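Local coordinates for protein RMD9, mitochondrial (Saccharomyces cerevisiae S288C, PDB 7A9X) that binds a dodecamer RNA motif in the 3'-UTRs of mitochondrial mRNAs and takes part in their processing or stability, at residues Y280-L288 / K315-V323. Residues are numbered along the deposited sequence; the frame is centred on the assembly and turned at random.
Sequences YGYLIETHL and KIILQVSTV. With nucleotides of chain B.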
ATOM      1  N   TYR A 280       3.820 -18.503  16.389  1.00 80.53           N
ATOM      2  CA  TYR A 280       4.379 -19.107  15.186  1.00 74.93           C
ATOM      3  C   TYR A 280       4.667 -18.097  14.084  1.00 73.42           C
ATOM      4  O   TYR A 280       5.181 -18.486  13.029  1.00 75.15           O
ATOM      5  CB  TYR A 280       3.427 -20.181  14.648  1.00 71.65           C
ATOM      6  CG  TYR A 280       2.151 -19.615  14.063  1.00 71.82           C
ATOM      7  CD1 TYR A 280       1.112 -19.201  14.887  1.00 69.71           C
ATOM      8  CD2 TYR A 280       1.989 -19.489  12.686  1.00 71.16           C
ATOM      9  CE1 TYR A 280      -0.051 -18.677  14.362  1.00 72.79           C
ATOM     10  CE2 TYR A 280       0.826 -18.968  12.152  1.00 69.91           C
ATOM     11  CZ  TYR A 280      -0.189 -18.561  12.994  1.00 77.08           C
ATOM     12  OH  TYR A 280      -1.350 -18.041  12.466  1.00 81.90           O
ATOM     13  N   GLY A 281       4.350 -16.817  14.298  1.00 69.31           N
ATOM     14  CA  GLY A 281       4.460 -15.824  13.240  1.00 61.72           C
ATOM     15  C   GLY A 281       5.852 -15.671  12.663  1.00 64.58           C
ATOM     16  O   GLY A 281       5.998 -15.184  11.535  1.00 60.36           O
ATOM     17  N   TYR A 282       6.882 -16.068  13.412  1.00 61.94           N
ATOM     18  CA  TYR A 282       8.243 -16.014  12.891  1.00 61.86           C
ATOM     19  C   TYR A 282       8.408 -16.914  11.673  1.00 69.56           C
ATOM     20  O   TYR A 282       9.174 -16.590  10.758  1.00 69.68           O
ATOM     21  CB  TYR A 282       9.234 -16.407  13.986  1.00 63.02           C
ATOM     22  CG  TYR A 282       9.160 -15.550  15.230  1.00 62.68           C
ATOM     23  CD1 TYR A 282       9.746 -14.290  15.263  1.00 61.89           C
ATOM     24  CD2 TYR A 282       8.517 -16.001  16.374  1.00 63.51           C
ATOM     25  CE1 TYR A 282       9.689 -13.503  16.396  1.00 61.91           C
ATOM     26  CE2 TYR A 282       8.458 -15.222  17.516  1.00 66.97           C
ATOM     27  CZ  TYR A 282       9.046 -13.973  17.518  1.00 65.37           C
ATOM     28  OH  TYR A 282       8.992 -13.189  18.647  1.00 68.39           O
ATOM     29  N   LEU A 283       7.696 -18.043  11.642  1.00 63.30           N
ATOM     30  CA  LEU A 283       7.741 -18.927  10.484  1.00 63.95           C
ATOM     31  C   LEU A 283       7.018 -18.327   9.287  1.00 69.80           C
ATOM     32  O   LEU A 283       7.339 -18.665   8.143  1.00 68.93           O
ATOM     33  CB  LEU A 283       7.136 -20.285  10.838  1.00 65.63           C
ATOM     34  CG  LEU A 283       7.917 -21.107  11.861  1.00 67.19           C
ATOM     35  CD1 LEU A 283       7.109 -22.307  12.313  1.00 68.96           C
ATOM     36  CD2 LEU A 283       9.244 -21.546  11.264  1.00 75.14           C
ATOM     37  N   ILE A 284       6.046 -17.444   9.526  1.00 66.57           N
ATOM     38  CA  ILE A 284       5.340 -16.807   8.418  1.00 67.28           C
ATOM     39  C   ILE A 284       6.248 -15.806   7.716  1.00 64.62           C
ATOM     40  O   ILE A 284       6.351 -15.796   6.484  1.00 69.46           O
ATOM     41  CB  ILE A 284       4.051 -16.132   8.912  1.00 72.83           C
ATOM     42  CG1 ILE A 284       3.162 -17.121   9.660  1.00 77.53           C
ATOM     43  CG2 ILE A 284       3.281 -15.539   7.742  1.00 74.23           C
ATOM     44  CD1 ILE A 284       1.886 -16.487  10.153  1.00 77.89           C
ATOM     45  N   GLU A 285       6.910 -14.941   8.492  1.00 61.30           N
ATOM     46  CA  GLU A 285       7.793 -13.936   7.906  1.00 63.70           C
ATOM     47  C   GLU A 285       8.906 -14.586   7.095  1.00 62.71           C
ATOM     48  O   GLU A 285       9.178 -14.180   5.960  1.00 64.52           O
ATOM     49  CB  GLU A 285       8.391 -13.046   8.997  1.00 80.66           C
ATOM     50  CG  GLU A 285       7.418 -12.092   9.655  1.00100.36           C
ATOM     51  CD  GLU A 285       8.125 -10.931  10.324  1.00116.29           C
ATOM     52  OE1 GLU A 285       8.285  -9.877   9.671  1.00121.76           O
ATOM     53  OE2 GLU A 285       8.536 -11.080  11.494  1.00124.02           O
ATOM     54  N   THR A 286       9.563 -15.601   7.662  1.00 62.78           N
ATOM     55  CA  THR A 286      10.663 -16.244   6.951  1.00 71.57           C
ATOM     56  C   THR A 286      10.166 -16.970   5.708  1.00 67.49           C
ATOM     57  O   THR A 286      10.747 -16.821   4.626  1.00 62.23           O
ATOM     58  CB  THR A 286      11.408 -17.205   7.879  1.00 77.01           C
ATOM     59  OG1 THR A 286      10.470 -18.068   8.528  1.00 82.87           O
ATOM     60  CG2 THR A 286      12.185 -16.427   8.923  1.00 76.46           C
ATOM     61  N   HIS A 287       9.085 -17.745   5.837  1.00 62.42           N
ATOM     62  CA  HIS A 287       8.523 -18.441   4.683  1.00 67.14           C
ATOM     63  C   HIS A 287       8.209 -17.464   3.557  1.00 65.50           C
ATOM     64  O   HIS A 287       8.614 -17.673   2.408  1.00 62.09           O
ATOM     65  CB  HIS A 287       7.271 -19.215   5.097  1.00 63.28           C
ATOM     66  CG  HIS A 287       6.754 -20.150   4.046  1.00 68.28           C
ATOM     67  ND1 HIS A 287       6.490 -21.478   4.302  1.00 71.22           N
ATOM     68  CD2 HIS A 287       6.435 -19.947   2.745  1.00 66.60           C
ATOM     69  CE1 HIS A 287       6.042 -22.056   3.201  1.00 71.45           C
ATOM     70  NE2 HIS A 287       5.999 -21.149   2.242  1.00 72.00           N
ATOM     71  N   LEU A 288       7.497 -16.378   3.874  1.00 60.24           N
ATOM     72  CA  LEU A 288       7.197 -15.374   2.859  1.00 65.34           C
ATOM     73  C   LEU A 288       8.465 -14.729   2.314  1.00 66.78           C
ATOM     74  O   LEU A 288       8.505 -14.334   1.143  1.00 69.92           O
ATOM     75  CB  LEU A 288       6.263 -14.305   3.428  1.00 58.09           C
ATOM     76  CG  LEU A 288       4.847 -14.758   3.785  1.00 70.43           C
ATOM     77  CD1 LEU A 288       4.058 -13.608   4.393  1.00 73.00           C
ATOM     78  CD2 LEU A 288       4.133 -15.313   2.562  1.00 58.53           C
ATOM     79  N   LYS A 315      -0.321 -22.262   9.909  1.00 73.80           N
ATOM     80  CA  LYS A 315      -1.106 -21.393   9.046  1.00 70.14           C
ATOM     81  C   LYS A 315      -0.208 -20.341   8.410  1.00 69.66           C
ATOM     82  O   LYS A 315       0.803 -19.926   8.983  1.00 78.80           O
ATOM     83  CB  LYS A 315      -2.219 -20.706   9.834  1.00 69.95           C
ATOM     84  CG  LYS A 315      -3.121 -21.646  10.603  1.00 81.28           C
ATOM     85  CD  LYS A 315      -3.722 -20.927  11.793  1.00 90.21           C
ATOM     86  CE  LYS A 315      -4.616 -19.776  11.362  1.00 91.87           C
ATOM     87  NZ  LYS A 315      -5.974 -20.253  10.993  1.00 94.13           N
ATOM     88  N   ILE A 316      -0.582 -19.910   7.211  1.00 68.67           N
ATOM     89  CA  ILE A 316       0.173 -18.875   6.520  1.00 69.00           C
ATOM     90  C   ILE A 316      -0.748 -18.199   5.516  1.00 71.53           C
ATOM     91  O   ILE A 316      -1.515 -18.858   4.809  1.00 81.69           O
ATOM     92  CB  ILE A 316       1.443 -19.455   5.852  1.00 71.24           C
ATOM     93  CG1 ILE A 316       2.212 -18.352   5.124  1.00 68.53           C
ATOM     94  CG2 ILE A 316       1.085 -20.606   4.920  1.00 64.99           C
ATOM     95  CD1 ILE A 316       3.681 -18.660   4.940  1.00 73.75           C
ATOM     96  N   ILE A 317      -0.679 -16.883   5.480  1.00 70.42           N
ATOM     97  CA  ILE A 317      -1.410 -16.087   4.505  1.00 70.82           C
ATOM     98  C   ILE A 317      -0.570 -15.981   3.243  1.00 71.48           C
ATOM     99  O   ILE A 317       0.665 -15.956   3.290  1.00 71.66           O
ATOM    100  CB  ILE A 317      -1.750 -14.695   5.075  1.00 71.58           C
ATOM    101  CG1 ILE A 317      -0.465 -13.919   5.385  1.00 73.32           C
ATOM    102  CG2 ILE A 317      -2.600 -14.831   6.327  1.00 60.62           C
ATOM    103  CD1 ILE A 317      -0.697 -12.501   5.861  1.00 78.21           C
ATOM    104  N   LEU A 318      -1.243 -15.942   2.094  1.00 72.06           N
ATOM    105  CA  LEU A 318      -0.572 -15.659   0.828  1.00 70.51           C
ATOM    106  C   LEU A 318      -0.539 -14.143   0.668  1.00 63.31           C
ATOM    107  O   LEU A 318      -1.328 -13.542  -0.063  1.00 62.86           O
ATOM    108  CB  LEU A 318      -1.288 -16.345  -0.329  1.00 71.60           C
ATOM    109  CG  LEU A 318      -0.536 -16.357  -1.662  1.00 72.93           C
ATOM    110  CD1 LEU A 318       0.729 -17.197  -1.558  1.00 73.56           C
ATOM    111  CD2 LEU A 318      -1.421 -16.850  -2.794  1.00 75.59           C
ATOM    112  N   GLN A 319       0.385 -13.520   1.402  1.00 58.02           N
ATOM    113  CA  GLN A 319       0.475 -12.064   1.453  1.00 59.89           C
ATOM    114  C   GLN A 319       0.714 -11.506   0.057  1.00 64.68           C
ATOM    115  O   GLN A 319       1.706 -11.851  -0.594  1.00 57.49           O
ATOM    116  CB  GLN A 319       1.596 -11.646   2.403  1.00 60.98           C
ATOM    117  CG  GLN A 319       1.477 -10.227   2.938  1.00 66.24           C
ATOM    118  CD  GLN A 319       2.651  -9.828   3.821  1.00 69.07           C
ATOM    119  OE1 GLN A 319       2.467  -9.237   4.885  1.00 73.31           O
ATOM    120  NE2 GLN A 319       3.863 -10.140   3.374  1.00 67.18           N
ATOM    121  N   VAL A 320      -0.198 -10.645  -0.404  1.00 55.74           N
ATOM    122  CA  VAL A 320      -0.162 -10.218  -1.800  1.00 64.59           C
ATOM    123  C   VAL A 320       1.105  -9.427  -2.101  1.00 60.77           C
ATOM    124  O   VAL A 320       1.634  -9.500  -3.216  1.00 59.14           O
ATOM    125  CB  VAL A 320      -1.436  -9.427  -2.162  1.00 60.54           C
ATOM    126  CG1 VAL A 320      -1.421  -8.034  -1.551  1.00 56.79           C
ATOM    127  CG2 VAL A 320      -1.599  -9.351  -3.675  1.00 62.80           C
ATOM    128  N   SER A 321       1.626  -8.678  -1.124  1.00 61.03           N
ATOM    129  CA  SER A 321       2.902  -7.996  -1.322  1.00 62.99           C
ATOM    130  C   SER A 321       4.008  -8.995  -1.637  1.00 65.84           C
ATOM    131  O   SER A 321       4.863  -8.742  -2.493  1.00 55.45           O
ATOM    132  CB  SER A 321       3.257  -7.171  -0.086  1.00 58.09           C
ATOM    133  OG  SER A 321       3.262  -7.975   1.082  1.00 63.78           O
ATOM    134  N   THR A 322       3.997 -10.141  -0.953  1.00 62.74           N
ATOM    135  CA  THR A 322       4.955 -11.202  -1.239  1.00 56.35           C
ATOM    136  C   THR A 322       4.739 -11.783  -2.631  1.00 68.61           C
ATOM    137  O   THR A 322       5.704 -12.069  -3.351  1.00 64.17           O
ATOM    138  CB  THR A 322       4.839 -12.295  -0.179  1.00 60.06           C
ATOM    139  OG1 THR A 322       4.992 -11.716   1.123  1.00 62.99           O
ATOM    140  CG2 THR A 322       5.899 -13.355  -0.388  1.00 61.94           C
ATOM    141  N   VAL A 323       3.477 -11.964  -3.027  1.00 56.53           N
ATOM    142  CA  VAL A 323       3.183 -12.496  -4.354  1.00 65.73           C
ATOM    143  C   VAL A 323       3.593 -11.502  -5.434  1.00 70.32           C
ATOM    144  O   VAL A 323       4.191 -11.882  -6.450  1.00 69.52           O
ATOM    145  CB  VAL A 323       1.694 -12.869  -4.454  1.00 63.26           C
ATOM    146  CG1 VAL A 323       1.379 -13.452  -5.818  1.00 57.94           C
ATOM    147  CG2 VAL A 323       1.331 -13.851  -3.358  1.00 57.69           C
TER
ATOM    148  P     A B   4       4.294  -9.848  20.356  1.00 69.22           P
ATOM    149  OP1   A B   4       5.374  -9.007  20.931  1.00 70.33           O
ATOM    150  OP2   A B   4       2.981  -9.237  20.034  1.00 68.51           O
ATOM    151  O5'   A B   4       4.812 -10.528  19.009  1.00 79.86           O
ATOM    152  C5'   A B   4       6.015 -11.282  18.972  1.00 68.66           C
ATOM    153  C4'   A B   4       5.944 -12.380  17.939  1.00 67.70           C
ATOM    154  O4'   A B   4       5.056 -13.435  18.401  1.00 71.21           O
ATOM    155  C3'   A B   4       5.378 -11.988  16.582  1.00 66.45           C
ATOM    156  O3'   A B   4       6.329 -11.354  15.745  1.00 66.31           O
ATOM    157  C2'   A B   4       4.875 -13.319  16.038  1.00 68.09           C
ATOM    158  O2'   A B   4       5.950 -14.099  15.537  1.00 65.80           O
ATOM    159  C1'   A B   4       4.343 -13.979  17.310  1.00 66.53           C
ATOM    160  N9    A B   4       2.912 -13.686  17.500  1.00 71.74           N
ATOM    161  C8    A B   4       2.337 -12.861  18.436  1.00 69.32           C
ATOM    162  N7    A B   4       1.032 -12.790  18.340  1.00 71.15           N
ATOM    163  C5    A B   4       0.728 -13.619  17.268  1.00 65.38           C
ATOM    164  C6    A B   4      -0.489 -13.973  16.658  1.00 69.34           C
ATOM    165  N6    A B   4      -1.679 -13.518  17.058  1.00 69.48           N
ATOM    166  N1    A B   4      -0.444 -14.824  15.610  1.00 73.99           N
ATOM    167  C2    A B   4       0.748 -15.283  15.205  1.00 72.68           C
ATOM    168  N3    A B   4       1.959 -15.025  15.697  1.00 67.56           N
ATOM    169  C4    A B   4       1.878 -14.177  16.738  1.00 70.29           C
ATOM    170  P     A B   7       0.356  -5.354   5.913  1.00 63.34           P
ATOM    171  OP1   A B   7       1.838  -5.312   5.997  1.00 71.76           O
ATOM    172  OP2   A B   7      -0.433  -4.180   6.369  1.00 62.87           O
ATOM    173  O5'   A B   7      -0.065  -5.664   4.411  1.00 71.10           O
ATOM    174  C5'   A B   7       0.880  -6.100   3.438  1.00 59.32           C
ATOM    175  C4'   A B   7       0.205  -6.433   2.127  1.00 63.91           C
ATOM    176  O4'   A B   7      -0.386  -7.757   2.218  1.00 64.59           O
ATOM    177  C3'   A B   7      -0.933  -5.494   1.733  1.00 61.33           C
ATOM    178  O3'   A B   7      -1.037  -5.449   0.311  1.00 69.53           O
ATOM    179  C2'   A B   7      -2.153  -6.213   2.296  1.00 64.36           C
ATOM    180  O2'   A B   7      -3.381  -5.849   1.705  1.00 63.44           O
ATOM    181  C1'   A B   7      -1.788  -7.669   2.025  1.00 67.73           C
ATOM    182  N9    A B   7      -2.432  -8.622   2.931  1.00 76.08           N
ATOM    183  C8    A B   7      -2.661  -8.468   4.275  1.00 74.89           C
ATOM    184  N7    A B   7      -3.260  -9.496   4.825  1.00 72.57           N
ATOM    185  C5    A B   7      -3.437 -10.384   3.771  1.00 77.05           C
ATOM    186  C6    A B   7      -4.013 -11.664   3.697  1.00 80.14           C
ATOM    187  N6    A B   7      -4.542 -12.303   4.742  1.00 81.22           N
ATOM    188  N1    A B   7      -4.026 -12.277   2.493  1.00 78.74           N
ATOM    189  C2    A B   7      -3.495 -11.640   1.442  1.00 74.59           C
ATOM    190  N3    A B   7      -2.927 -10.439   1.386  1.00 74.79           N
ATOM    191  C4    A B   7      -2.930  -9.857   2.597  1.00 75.46           C
ATOM    192  P     U B   5       5.899 -10.102  14.832  1.00 65.68           P
ATOM    193  OP1   U B   5       7.082  -9.652  14.056  1.00 74.35           O
ATOM    194  OP2   U B   5       5.169  -9.136  15.688  1.00 66.15           O
ATOM    195  O5'   U B   5       4.872 -10.716  13.785  1.00 64.44           O
ATOM    196  C5'   U B   5       5.274 -11.738  12.887  1.00 69.03           C
ATOM    197  C4'   U B   5       4.104 -12.239  12.082  1.00 65.99           C
ATOM    198  O4'   U B   5       3.153 -12.897  12.962  1.00 63.48           O
ATOM    199  C3'   U B   5       3.280 -11.163  11.397  1.00 62.32           C
ATOM    200  O3'   U B   5       3.854 -10.698  10.190  1.00 70.39           O
ATOM    201  C2'   U B   5       1.929 -11.838  11.223  1.00 61.73           C
ATOM    202  O2'   U B   5       1.951 -12.740  10.129  1.00 68.07           O
ATOM    203  C1'   U B   5       1.835 -12.647  12.518  1.00 67.14           C
ATOM    204  N1    U B   5       1.109 -11.896  13.566  1.00 71.56           N
ATOM    205  C2    U B   5      -0.270 -11.939  13.502  1.00 66.98           C
ATOM    206  O2    U B   5      -0.868 -12.572  12.647  1.00 67.81           O
ATOM    207  N3    U B   5      -0.919 -11.224  14.476  1.00 64.60           N
ATOM    208  C4    U B   5      -0.338 -10.480  15.483  1.00 68.71           C
ATOM    209  O4    U B   5      -1.061  -9.890  16.286  1.00 74.13           O
ATOM    210  C5    U B   5       1.094 -10.479  15.480  1.00 69.72           C
ATOM    211  C6    U B   5       1.753 -11.168  14.542  1.00 63.79           C
TER
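Tyr282 O, in the residue whose ring lies against the ribose of A4 of chain B, accepts two bonds from Thr286: the backbone N and OG1, the latter at 3.0 Å on a carbonyl lone pair. This is the start of helix 281-292 in what is assigned as the fourth pentatricopeptide repeat, facing the lead-in to helix 320-334 of the assigned fifth, with RNA along both. O2' of A4 of chain B sits over the centre of the Tyr282 ring, 3.2 Å above its plane, and the phenol OH bonds a phosphate; an alanine here would probably deprive that phosphate of its hydroxyl partner and the ribose of its aromatic support. Across the two segments the touching is by van der Waals packing, partly against backbone carbonyls. With CG1 anti to the backbone N (chi1 180°), Ile316 sends CD1 over one face of His287, 3.9 Å from the ring centroid, a CH-pi contact; Tyr314 OH and Phe303 O fix the imidazole through ND1 and NE2. Tyr280 offers its edge instead, CE2 lying 3.3 Å from Lys315 O. Leu288 wedges CD2 against Ile317 O, while its CD1 rests on the amide of Gln319, the N-cap residue. Gln319 NE2 donates to Thr322 OG1 at 3.0 Å, with the hydroxyl oxygen only 5° out of the amide plane.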